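Local structure of telomerase reverse transcriptase (Candida tropicalis MYA-3404, 6ZD1) at residues T6-V11 with V40-I45; E2-N7 with I169-N174; G132-K137 with D152-K157; L124-V129 with Y163-F168. The protein probably elongates telomeres as the reverse transcriptase of telomerase, copying a template within the enzyme's RNA component to add simple sequence repeats to chromosome ends. All blocks are in the same frame, centred on the assembly; numbering follows the deposited sequence.

Interaction 1 of 4, residues T6-V11 with V40-I45; sequences TNVQEV and VVSRII
The first turn of helix 8-14 packs through Val8 and Val11 against helix 36-50, where Val41, Ser42 and Ile45 receive it. Val8 straddles two neighbours with its two methyls. CG1 of Val8 lies 3.8 Å from CG1 of Val41 and also touches the hydroxyl of Ser42, while CG2 of Val8 reaches CD1 of Ile45 at 3.7 Å. One turn further on, Val11 continues the apolar strip: its CG1 is 3.7 Å from CG1 of Val41, the two side chains lying alongside each other and pointing opposite ways. The CG1 methyl of Val41 thus touches both Val8 and Val11, which are three residues apart and therefore on the same side of their helix. This is helix-to-helix packing in the all-helical N-terminal part of the chain, and short, beta-branched valines suit it because they fill the interface without long, flexible chains. Ile45 works differently. Its extended end (chi2 -176°) carries CD1 up to the backbone where helix 8-14 begins, 3.6 Å from Thr6 O and equally near Val8 N. That start is shaped by Asn7, the N-cap: its OD1 accepts from Glu10 N at 2.6 Å, with an N-H...O angle of 144°. A short amide side chain suits the position because it can turn back to a backbone N-H of the first turn. At the margin, Ser42 OG offers Val8 only van der Waals contact, its hydrogen bond going to Lys38 O within its own helix. Val11 also rests on Trp166 of helix 158-179.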
# COMPACT_ATOMS: atom_id res chain seq x y z
N THR A 6 9.05 -20.48 -23.14
CA THR A 6 10.36 -21.09 -23.01
C THR A 6 10.28 -22.51 -23.54
O THR A 6 9.20 -23.11 -23.60
CB THR A 6 10.86 -21.07 -21.55
OG1 THR A 6 9.85 -21.60 -20.69
CG2 THR A 6 11.19 -19.65 -21.11
N ASN A 7 11.43 -23.06 -23.93
CA ASN A 7 11.45 -24.41 -24.49
C ASN A 7 11.61 -25.44 -23.37
O ASN A 7 11.78 -25.10 -22.20
CB ASN A 7 12.55 -24.54 -25.54
CG ASN A 7 13.93 -24.17 -25.02
OD1 ASN A 7 14.19 -24.22 -23.82
ND2 ASN A 7 14.82 -23.80 -25.93
N VAL A 8 11.55 -26.72 -23.75
CA VAL A 8 11.73 -27.79 -22.77
C VAL A 8 13.10 -27.70 -22.12
O VAL A 8 13.26 -28.00 -20.93
CB VAL A 8 11.52 -29.17 -23.44
CG1 VAL A 8 11.49 -30.27 -22.39
CG2 VAL A 8 10.24 -29.17 -24.26
N GLN A 9 14.11 -27.29 -22.89
CA GLN A 9 15.46 -27.18 -22.35
C GLN A 9 15.53 -26.14 -21.23
O GLN A 9 16.20 -26.35 -20.22
CB GLN A 9 16.44 -26.83 -23.48
CG GLN A 9 17.88 -26.67 -23.04
CD GLN A 9 18.78 -26.27 -24.19
OE1 GLN A 9 18.31 -25.93 -25.28
NE2 GLN A 9 20.09 -26.30 -23.95
N GLU A 10 14.82 -25.02 -21.40
CA GLU A 10 14.86 -23.96 -20.40
C GLU A 10 14.02 -24.29 -19.17
O GLU A 10 14.43 -24.00 -18.04
CB GLU A 10 14.39 -22.64 -21.02
CG GLU A 10 15.43 -21.97 -21.92
CD GLU A 10 14.81 -21.08 -22.98
OE1 GLU A 10 15.10 -21.29 -24.17
OE2 GLU A 10 14.02 -20.18 -22.62
N VAL A 11 12.85 -24.90 -19.37
CA VAL A 11 12.00 -25.24 -18.23
C VAL A 11 12.66 -26.31 -17.38
O VAL A 11 12.69 -26.22 -16.14
CB VAL A 11 10.61 -25.69 -18.71
CG1 VAL A 11 9.79 -26.20 -17.53
CG2 VAL A 11 9.89 -24.54 -19.40
N VAL A 40 7.05 -34.90 -19.01
CA VAL A 40 5.93 -34.08 -18.57
C VAL A 40 6.03 -32.68 -19.16
O VAL A 40 5.05 -32.14 -19.68
CB VAL A 40 5.86 -34.04 -17.03
CG1 VAL A 40 4.74 -33.11 -16.57
CG2 VAL A 40 5.67 -35.44 -16.48
N VAL A 41 7.23 -32.08 -19.11
CA VAL A 41 7.39 -30.73 -19.62
C VAL A 41 7.05 -30.68 -21.11
O VAL A 41 6.43 -29.72 -21.59
CB VAL A 41 8.81 -30.21 -19.35
CG1 VAL A 41 9.00 -28.83 -19.95
CG2 VAL A 41 9.08 -30.17 -17.85
N SER A 42 7.43 -31.73 -21.85
CA SER A 42 7.12 -31.76 -23.27
C SER A 42 5.62 -31.83 -23.51
O SER A 42 5.09 -31.13 -24.38
CB SER A 42 7.82 -32.94 -23.94
OG SER A 42 9.22 -32.89 -23.74
N ARG A 43 4.92 -32.65 -22.72
CA ARG A 43 3.48 -32.78 -22.92
C ARG A 43 2.73 -31.52 -22.48
O ARG A 43 1.70 -31.18 -23.07
CB ARG A 43 2.96 -34.00 -22.17
CG ARG A 43 3.28 -35.31 -22.86
CD ARG A 43 3.51 -36.42 -21.86
NE ARG A 43 2.31 -36.71 -21.08
CZ ARG A 43 2.34 -37.23 -19.86
NH1 ARG A 43 3.51 -37.50 -19.28
NH2 ARG A 43 1.21 -37.46 -19.21
N ILE A 44 3.24 -30.81 -21.47
CA ILE A 44 2.61 -29.56 -21.06
C ILE A 44 2.81 -28.49 -22.13
O ILE A 44 1.87 -27.81 -22.54
CB ILE A 44 3.14 -29.11 -19.70
CG1 ILE A 44 2.70 -30.09 -18.61
CG2 ILE A 44 2.66 -27.70 -19.38
CD1 ILE A 44 3.23 -29.76 -17.24
N ILE A 45 4.05 -28.35 -22.61
CA ILE A 45 4.34 -27.37 -23.65
C ILE A 45 3.56 -27.70 -24.92
O ILE A 45 3.08 -26.81 -25.62
CB ILE A 45 5.85 -27.28 -23.90
CG1 ILE A 45 6.55 -26.69 -22.67
CG2 ILE A 45 6.16 -26.43 -25.12
CD1 ILE A 45 8.04 -26.48 -22.86

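Interaction 2 of 4, residues E2-N7 with I169-N174; sequences EIIRTN and ISLVKN
Ile3 and Ile4 meet Leu171 through a single methyl, CD2 of the leucine. Ile4 comes closest, its CG1 3.5 Å from Leu171 CD2 and its CD1 nearly as near, so the leucine methyl lies alongside the outer part of the isoleucine chain. From the other residue, CG2 of Ile3 approaches the same methyl at 3.9 Å, the two side chains crossing at about a right angle. Leucine suits this place because its branched end puts a methyl well out from the helix, where both isoleucines can reach it. Ile3 also extends CD1 to 3.9 Å from the backbone oxygen of Asn174. The polar part lies beside this patch: Asn174 ND2 gives a weak hydrogen bond to Ile3 O, 3.3 Å long with an N-H...O angle of 149°. Near the same amide, Arg5 brings NH2 to 4.1 Å from Asn174 ND2, with guanidinium and amide planes 80° apart. Further out, Asp48 accepts from the backbone N atoms of Glu2, Ile3 and Ile4, which holds the irregular 2-7 segment in place, and Trp166 of helix 158-179 backs both Ile4 and Leu171. With one weak amide bond across it, the contact probably owes most of its hold to apolar burial, while Asn174 gives a backbone carbonyl in a segment without regular secondary structure a polar partner.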
# COMPACT_ATOMS: atom_id res chain seq x y z
N GLU A 2 0.63 -20.24 -26.28
CA GLU A 2 1.16 -18.90 -26.05
C GLU A 2 1.12 -18.51 -24.57
O GLU A 2 0.95 -17.34 -24.23
CB GLU A 2 0.40 -17.89 -26.89
CG GLU A 2 -1.11 -17.96 -26.73
CD GLU A 2 -1.83 -17.06 -27.71
OE1 GLU A 2 -1.32 -16.88 -28.84
OE2 GLU A 2 -2.91 -16.54 -27.35
N ILE A 3 1.25 -19.51 -23.70
CA ILE A 3 1.36 -19.30 -22.27
C ILE A 3 2.77 -19.59 -21.77
O ILE A 3 3.29 -18.89 -20.90
CB ILE A 3 0.32 -20.15 -21.51
CG1 ILE A 3 -1.07 -19.52 -21.63
CG2 ILE A 3 0.70 -20.31 -20.04
CD1 ILE A 3 -1.18 -18.15 -21.00
N ILE A 4 3.41 -20.62 -22.31
CA ILE A 4 4.79 -20.97 -22.02
C ILE A 4 5.64 -20.46 -23.17
O ILE A 4 5.54 -20.96 -24.30
CB ILE A 4 4.96 -22.48 -21.83
CG1 ILE A 4 3.86 -23.02 -20.92
CG2 ILE A 4 6.35 -22.82 -21.29
CD1 ILE A 4 3.86 -24.53 -20.77
N ARG A 5 6.49 -19.47 -22.90
CA ARG A 5 7.38 -18.89 -23.91
C ARG A 5 8.84 -19.26 -23.62
O ARG A 5 9.75 -18.45 -23.80
CB ARG A 5 7.19 -17.38 -24.01
CG ARG A 5 6.16 -16.96 -25.08
CD ARG A 5 5.39 -15.70 -24.69
NE ARG A 5 4.64 -15.88 -23.45
CZ ARG A 5 3.78 -15.00 -22.95
NH1 ARG A 5 3.53 -13.86 -23.59
NH2 ARG A 5 3.16 -15.25 -21.80
N THR A 6 9.05 -20.48 -23.14
CA THR A 6 10.36 -21.09 -23.01
C THR A 6 10.28 -22.51 -23.54
O THR A 6 9.20 -23.11 -23.60
CB THR A 6 10.86 -21.07 -21.55
OG1 THR A 6 9.85 -21.60 -20.69
CG2 THR A 6 11.19 -19.65 -21.11
N ASN A 7 11.43 -23.06 -23.93
CA ASN A 7 11.45 -24.41 -24.49
C ASN A 7 11.61 -25.44 -23.37
O ASN A 7 11.78 -25.10 -22.20
CB ASN A 7 12.55 -24.54 -25.54
CG ASN A 7 13.93 -24.17 -25.02
OD1 ASN A 7 14.19 -24.22 -23.82
ND2 ASN A 7 14.82 -23.80 -25.93
N ILE A 169 4.33 -19.82 -10.78
CA ILE A 169 4.81 -18.50 -11.20
C ILE A 169 4.84 -18.34 -12.72
O ILE A 169 4.72 -17.22 -13.22
CB ILE A 169 6.19 -18.20 -10.60
CG1 ILE A 169 7.30 -18.91 -11.39
CG2 ILE A 169 6.22 -18.56 -9.11
CD1 ILE A 169 8.71 -18.47 -11.02
N SER A 170 5.01 -19.43 -13.47
CA SER A 170 5.05 -19.35 -14.92
C SER A 170 3.70 -19.68 -15.56
O SER A 170 3.23 -18.93 -16.41
CB SER A 170 6.13 -20.28 -15.50
OG SER A 170 7.42 -19.92 -15.02
N LEU A 171 3.08 -20.79 -15.16
CA LEU A 171 1.81 -21.16 -15.77
C LEU A 171 0.65 -20.33 -15.22
O LEU A 171 -0.01 -19.60 -15.97
CB LEU A 171 1.55 -22.65 -15.57
CG LEU A 171 2.41 -23.58 -16.42
CD1 LEU A 171 2.02 -25.02 -16.20
CD2 LEU A 171 2.24 -23.20 -17.87
N VAL A 172 0.42 -20.41 -13.91
CA VAL A 172 -0.76 -19.76 -13.33
C VAL A 172 -0.70 -18.25 -13.52
O VAL A 172 -1.67 -17.62 -13.95
CB VAL A 172 -0.91 -20.14 -11.85
CG1 VAL A 172 -2.08 -19.38 -11.22
CG2 VAL A 172 -1.12 -21.64 -11.70
N LYS A 173 0.47 -17.66 -13.27
CA LYS A 173 0.57 -16.20 -13.32
C LYS A 173 0.41 -15.69 -14.75
O LYS A 173 -0.29 -14.69 -14.98
CB LYS A 173 1.91 -15.75 -12.73
CG LYS A 173 2.14 -14.25 -12.80
CD LYS A 173 3.55 -13.89 -12.36
CE LYS A 173 3.65 -13.84 -10.85
NZ LYS A 173 2.92 -12.66 -10.32
N ASN A 174 1.02 -16.35 -15.73
CA ASN A 174 0.90 -15.89 -17.11
C ASN A 174 -0.53 -16.03 -17.62
O ASN A 174 -0.98 -15.21 -18.42
CB ASN A 174 1.87 -16.64 -18.02
CG ASN A 174 3.31 -16.26 -17.75
OD1 ASN A 174 3.58 -15.25 -17.11
ND2 ASN A 174 4.23 -17.07 -18.25

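Interaction 3 of 4, residues G132-K137 with D152-K157; sequences GIKLSK and DFQIRK
Lys134 and Lys157 each reach across this surface contact from their own segment, crossing at about a right angle, and each ammonium finds an oxygen on the other segment. Lys157 NZ donates to the backbone carbonyl Ile133 O at 2.7 Å, with a C=O...N angle of 153° and the nitrogen tilted somewhat from the carbonyl plane. Its chain is extended beyond CG, which carries the charge far enough to bridge backbones that stay well apart, the nearest CA pair being Lys134 and Lys157 at 9.7 Å. Lys134 NZ in turn donates to Gln154 OE1 at 2.9 Å. Here the approach is more bent, 132° at the oxygen, and the donor stands further out of the amide plane. The glutamine folds back at its second torsion (chi2 -53°), turning its carboxamide toward the lysine, which it crosses at about a right angle; a neutral amide oxygen is well suited to accept from a charged donor. The two ammonium nitrogens, Lys134 NZ and Lys157 NZ, are only 3.7 Å apart, and the partial negative charge of the two acceptors would offset some of the repulsion. Lys134 CE comes nearer still, 3.4 Å from Lys157 NZ. Phe153 lies beside the pair, its CD1 3.9 Å from Lys134 NZ, and its ring also meets that of Phe138. Ser136 is the centre of an inverse gamma turn, and 153-155 turn like a helix but lack its usual hydrogen-bond pattern. These are two parts of the irregular surface connection between helix 126-129 and helix 158-179, held together by lysine-to-oxygen hydrogen bonds.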
# COMPACT_ATOMS: atom_id res chain seq x y z
N GLY A 132 1.56 -32.62 -0.87
CA GLY A 132 1.47 -33.92 -1.50
C GLY A 132 2.70 -34.75 -1.16
O GLY A 132 3.68 -34.24 -0.63
N ILE A 133 2.63 -36.05 -1.44
CA ILE A 133 3.69 -36.87 -0.85
C ILE A 133 4.56 -37.69 -1.80
O ILE A 133 5.76 -37.41 -1.93
CB ILE A 133 3.03 -37.79 0.19
CG1 ILE A 133 1.65 -38.25 -0.33
CG2 ILE A 133 2.87 -37.07 1.53
CD1 ILE A 133 0.58 -38.41 0.75
N LYS A 134 3.98 -38.66 -2.51
CA LYS A 134 4.80 -39.57 -3.32
C LYS A 134 4.26 -39.83 -4.71
O LYS A 134 5.03 -40.22 -5.59
CB LYS A 134 4.95 -40.93 -2.62
CG LYS A 134 5.78 -40.91 -1.35
CD LYS A 134 7.24 -41.28 -1.60
CE LYS A 134 8.05 -41.01 -0.33
NZ LYS A 134 9.50 -41.30 -0.46
N LEU A 135 2.96 -39.63 -4.93
CA LEU A 135 2.27 -40.11 -6.12
C LEU A 135 2.76 -39.44 -7.39
O LEU A 135 2.33 -39.83 -8.48
CB LEU A 135 0.76 -39.93 -5.92
CG LEU A 135 0.19 -40.74 -4.74
CD1 LEU A 135 -1.28 -40.45 -4.51
CD2 LEU A 135 0.42 -42.23 -4.94
N SER A 136 3.63 -38.43 -7.28
CA SER A 136 4.30 -37.84 -8.44
C SER A 136 5.51 -38.71 -8.74
O SER A 136 6.63 -38.44 -8.30
CB SER A 136 4.71 -36.40 -8.16
OG SER A 136 3.65 -35.63 -7.59
N LYS A 137 5.29 -39.77 -9.52
CA LYS A 137 6.35 -40.72 -9.87
C LYS A 137 7.24 -40.12 -10.96
O LYS A 137 7.23 -40.53 -12.12
CB LYS A 137 5.75 -42.05 -10.31
CG LYS A 137 4.70 -42.64 -9.36
CD LYS A 137 5.31 -43.21 -8.08
CE LYS A 137 4.24 -43.86 -7.20
NZ LYS A 137 4.81 -44.56 -6.01
N ASP A 152 17.71 -40.65 -0.25
CA ASP A 152 17.81 -39.24 -0.59
C ASP A 152 16.84 -38.88 -1.71
O ASP A 152 17.08 -37.94 -2.46
CB ASP A 152 19.24 -38.89 -0.98
CG ASP A 152 19.59 -37.44 -0.69
OD1 ASP A 152 19.10 -36.54 -1.41
OD2 ASP A 152 20.36 -37.19 0.26
N PHE A 153 15.72 -39.59 -1.81
CA PHE A 153 14.67 -39.13 -2.71
C PHE A 153 14.01 -37.86 -2.20
O PHE A 153 13.35 -37.16 -2.98
CB PHE A 153 13.62 -40.24 -2.91
CG PHE A 153 12.56 -39.90 -3.94
CD1 PHE A 153 11.25 -39.69 -3.55
CD2 PHE A 153 12.87 -39.82 -5.28
CE1 PHE A 153 10.27 -39.39 -4.49
CE2 PHE A 153 11.90 -39.52 -6.22
CZ PHE A 153 10.60 -39.30 -5.82
N GLN A 154 14.22 -37.52 -0.92
CA GLN A 154 13.59 -36.34 -0.34
C GLN A 154 14.40 -35.08 -0.60
O GLN A 154 13.85 -34.07 -1.05
CB GLN A 154 13.38 -36.56 1.16
CG GLN A 154 12.82 -37.92 1.50
CD GLN A 154 11.56 -38.25 0.73
OE1 GLN A 154 11.52 -39.21 -0.04
NE2 GLN A 154 10.51 -37.45 0.93
N ILE A 155 15.70 -35.11 -0.30
CA ILE A 155 16.52 -33.95 -0.63
C ILE A 155 16.67 -33.80 -2.14
O ILE A 155 16.92 -32.69 -2.63
CB ILE A 155 17.87 -34.04 0.10
CG1 ILE A 155 17.65 -34.23 1.60
CG2 ILE A 155 18.72 -32.80 -0.13
CD1 ILE A 155 18.91 -34.16 2.44
N ARG A 156 16.47 -34.88 -2.89
CA ARG A 156 16.33 -34.82 -4.34
C ARG A 156 14.88 -34.66 -4.78
O ARG A 156 14.59 -34.78 -5.97
CB ARG A 156 16.97 -36.05 -4.99
CG ARG A 156 18.45 -36.15 -4.67
CD ARG A 156 19.27 -36.75 -5.79
NE ARG A 156 20.67 -36.37 -5.65
CZ ARG A 156 21.68 -36.98 -6.25
NH1 ARG A 156 21.46 -38.02 -7.03
NH2 ARG A 156 22.92 -36.55 -6.05
N LYS A 157 13.96 -34.44 -3.84
CA LYS A 157 12.63 -33.94 -4.14
C LYS A 157 12.60 -32.42 -4.21
O LYS A 157 11.54 -31.85 -4.51
CB LYS A 157 11.62 -34.41 -3.09
CG LYS A 157 10.56 -35.38 -3.59
CD LYS A 157 10.01 -36.18 -2.42
CE LYS A 157 8.70 -36.87 -2.74
NZ LYS A 157 8.41 -37.96 -1.76

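Interaction 4 of 4, residues L124-V129 with Y163-F168; sequences LHLDDV and YINWVF
The Phe168 ring is met obliquely by Leu124 near its root and by Val129 near its far end. The contact sets the short helix 126-129 and its lead-in against the long helix 158-179, both inside the RNA-binding region of the telomerase family. Leu124 brings CD1 to 3.6 Å from Phe168 CD1, and its other methyl, CD2, lies 3.7 Å from Phe168 CB, so the leucine's fork spans the root of the aromatic side chain; the two side chains cross at about a right angle. At the far end of the ring, Val129 CG1 touches Phe168 CZ at 3.8 Å, the valine and the phenylalanine reaching toward each other. Phe115 of helix 104-117 adds an edge-to-face contact with this phenylalanine. The other flat group, Tyr163, has Val167 CG2 over one face, 3.7 Å above the plane and offset toward the rim, a packing within its own helix, and its hydroxyl is bonded to Ala98 O. Ile164 and Phe168, four residues apart, lie on one side of the long helix, and Val129 CG1 reaches both, 4.0 Å from Ile164 CG2. A large flat ring suits position 168, since it can span from the lead-in to Val129 at the end of the short helix. His125 is the N-cap residue, its carbonyl accepting from both Asp128 N and Val129 N. Asn165 lies at the margin of the apolar patch: CG anti to the backbone N (chi1 -168°) turns the amide toward the leucine methyls, and ND2 ends 4.1 Å from Leu124 CD2 and 4.2 Å from Leu126 CD2.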
# COMPACT_ATOMS: atom_id res chain seq x y z
N LEU A 124 5.25 -16.81 -3.36
CA LEU A 124 4.84 -18.19 -3.11
C LEU A 124 5.73 -18.80 -2.04
O LEU A 124 6.95 -18.60 -2.04
CB LEU A 124 4.92 -19.02 -4.39
CG LEU A 124 4.15 -20.33 -4.34
CD1 LEU A 124 2.66 -20.06 -4.45
CD2 LEU A 124 4.61 -21.29 -5.43
N HIS A 125 5.12 -19.55 -1.12
CA HIS A 125 5.84 -20.18 -0.02
C HIS A 125 5.73 -21.69 -0.18
O HIS A 125 4.69 -22.28 0.15
CB HIS A 125 5.29 -19.72 1.33
CG HIS A 125 5.41 -18.24 1.56
ND1 HIS A 125 6.52 -17.68 2.15
CD2 HIS A 125 4.58 -17.22 1.26
CE1 HIS A 125 6.36 -16.37 2.21
NE2 HIS A 125 5.19 -16.06 1.68
N LEU A 126 6.82 -22.32 -0.63
CA LEU A 126 6.77 -23.72 -1.01
C LEU A 126 6.47 -24.64 0.18
O LEU A 126 6.01 -25.76 -0.03
CB LEU A 126 8.08 -24.13 -1.67
CG LEU A 126 8.41 -23.40 -2.98
CD1 LEU A 126 9.87 -23.60 -3.39
CD2 LEU A 126 7.48 -23.84 -4.10
N ASP A 127 6.70 -24.18 1.41
CA ASP A 127 6.41 -25.02 2.56
C ASP A 127 4.92 -25.10 2.85
O ASP A 127 4.45 -26.10 3.41
CB ASP A 127 7.15 -24.51 3.80
CG ASP A 127 8.66 -24.54 3.63
OD1 ASP A 127 9.19 -23.82 2.75
OD2 ASP A 127 9.33 -25.28 4.39
N ASP A 128 4.15 -24.09 2.44
CA ASP A 128 2.71 -24.07 2.63
C ASP A 128 1.98 -24.76 1.48
O ASP A 128 1.07 -25.56 1.71
CB ASP A 128 2.21 -22.63 2.78
CG ASP A 128 2.78 -21.93 4.01
OD1 ASP A 128 3.60 -21.00 3.84
OD2 ASP A 128 2.41 -22.32 5.14
N VAL A 129 2.37 -24.46 0.23
CA VAL A 129 1.69 -25.02 -0.93
C VAL A 129 1.86 -26.53 -1.00
O VAL A 129 0.93 -27.25 -1.37
CB VAL A 129 2.22 -24.35 -2.22
CG1 VAL A 129 1.62 -24.99 -3.46
CG2 VAL A 129 1.93 -22.86 -2.18
N TYR A 163 9.46 -27.58 -9.66
CA TYR A 163 8.36 -27.85 -10.59
C TYR A 163 7.11 -27.08 -10.19
O TYR A 163 6.52 -26.37 -11.00
CB TYR A 163 8.06 -29.35 -10.64
CG TYR A 163 6.82 -29.70 -11.43
CD1 TYR A 163 6.82 -29.62 -12.82
CD2 TYR A 163 5.66 -30.11 -10.80
CE1 TYR A 163 5.70 -29.93 -13.56
CE2 TYR A 163 4.52 -30.43 -11.53
CZ TYR A 163 4.55 -30.34 -12.91
OH TYR A 163 3.43 -30.66 -13.65
N ILE A 164 6.69 -27.22 -8.93
CA ILE A 164 5.49 -26.52 -8.47
C ILE A 164 5.68 -25.02 -8.59
O ILE A 164 4.76 -24.29 -8.96
CB ILE A 164 5.14 -26.94 -7.03
CG1 ILE A 164 4.82 -28.44 -6.98
CG2 ILE A 164 3.97 -26.13 -6.51
CD1 ILE A 164 3.72 -28.86 -7.93
N ASN A 165 6.89 -24.54 -8.29
CA ASN A 165 7.17 -23.11 -8.46
C ASN A 165 6.96 -22.69 -9.91
O ASN A 165 6.30 -21.68 -10.18
CB ASN A 165 8.60 -22.81 -8.00
CG ASN A 165 8.87 -21.33 -7.87
OD1 ASN A 165 9.41 -20.70 -8.78
ND2 ASN A 165 8.49 -20.76 -6.73
N TRP A 166 7.48 -23.47 -10.86
CA TRP A 166 7.27 -23.16 -12.27
C TRP A 166 5.80 -23.27 -12.65
O TRP A 166 5.33 -22.53 -13.52
CB TRP A 166 8.12 -24.09 -13.14
CG TRP A 166 7.81 -24.00 -14.61
CD1 TRP A 166 8.25 -23.05 -15.49
CD2 TRP A 166 6.99 -24.89 -15.37
NE1 TRP A 166 7.76 -23.30 -16.75
CE2 TRP A 166 6.98 -24.42 -16.70
CE3 TRP A 166 6.26 -26.05 -15.06
CZ2 TRP A 166 6.27 -25.07 -17.72
CZ3 TRP A 166 5.56 -26.69 -16.07
CH2 TRP A 166 5.58 -26.20 -17.38
N VAL A 167 5.05 -24.19 -12.03
CA VAL A 167 3.62 -24.29 -12.32
C VAL A 167 2.88 -23.05 -11.83
O VAL A 167 1.96 -22.56 -12.50
CB VAL A 167 3.03 -25.57 -11.72
CG1 VAL A 167 1.52 -25.56 -11.84
CG2 VAL A 167 3.61 -26.80 -12.41
N PHE A 168 3.28 -22.51 -10.68
CA PHE A 168 2.56 -21.38 -10.10
C PHE A 168 3.02 -20.04 -10.67
O PHE A 168 2.18 -19.20 -11.01
CB PHE A 168 2.72 -21.39 -8.57
CG PHE A 168 1.67 -22.19 -7.85
CD1 PHE A 168 0.69 -21.55 -7.10
CD2 PHE A 168 1.67 -23.57 -7.91
CE1 PHE A 168 -0.28 -22.28 -6.43
CE2 PHE A 168 0.70 -24.31 -7.24
CZ PHE A 168 -0.27 -23.66 -6.50

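Overall arrangement
From the N terminus, the 2-7 segment opens interaction 2, and its last residues, Thr6 and Asn7, also begin interaction 1. Interaction 1 closes first, on helix 36-50, before interactions 3 and 4 open. Interaction 4 then opens at 124-129 and closes on helix 158-179, enclosing interaction 3, which ties together two parts of the loop leading to that helix. Interaction 2 closes last, further along the same helix, so its long span encloses both 3 and 4. Trp166 and Tyr163 on helix 158-179 also touch side chains of interaction 1, joining interactions 1, 2 and 4 in one packed region, while interaction 3 lies out at the surface.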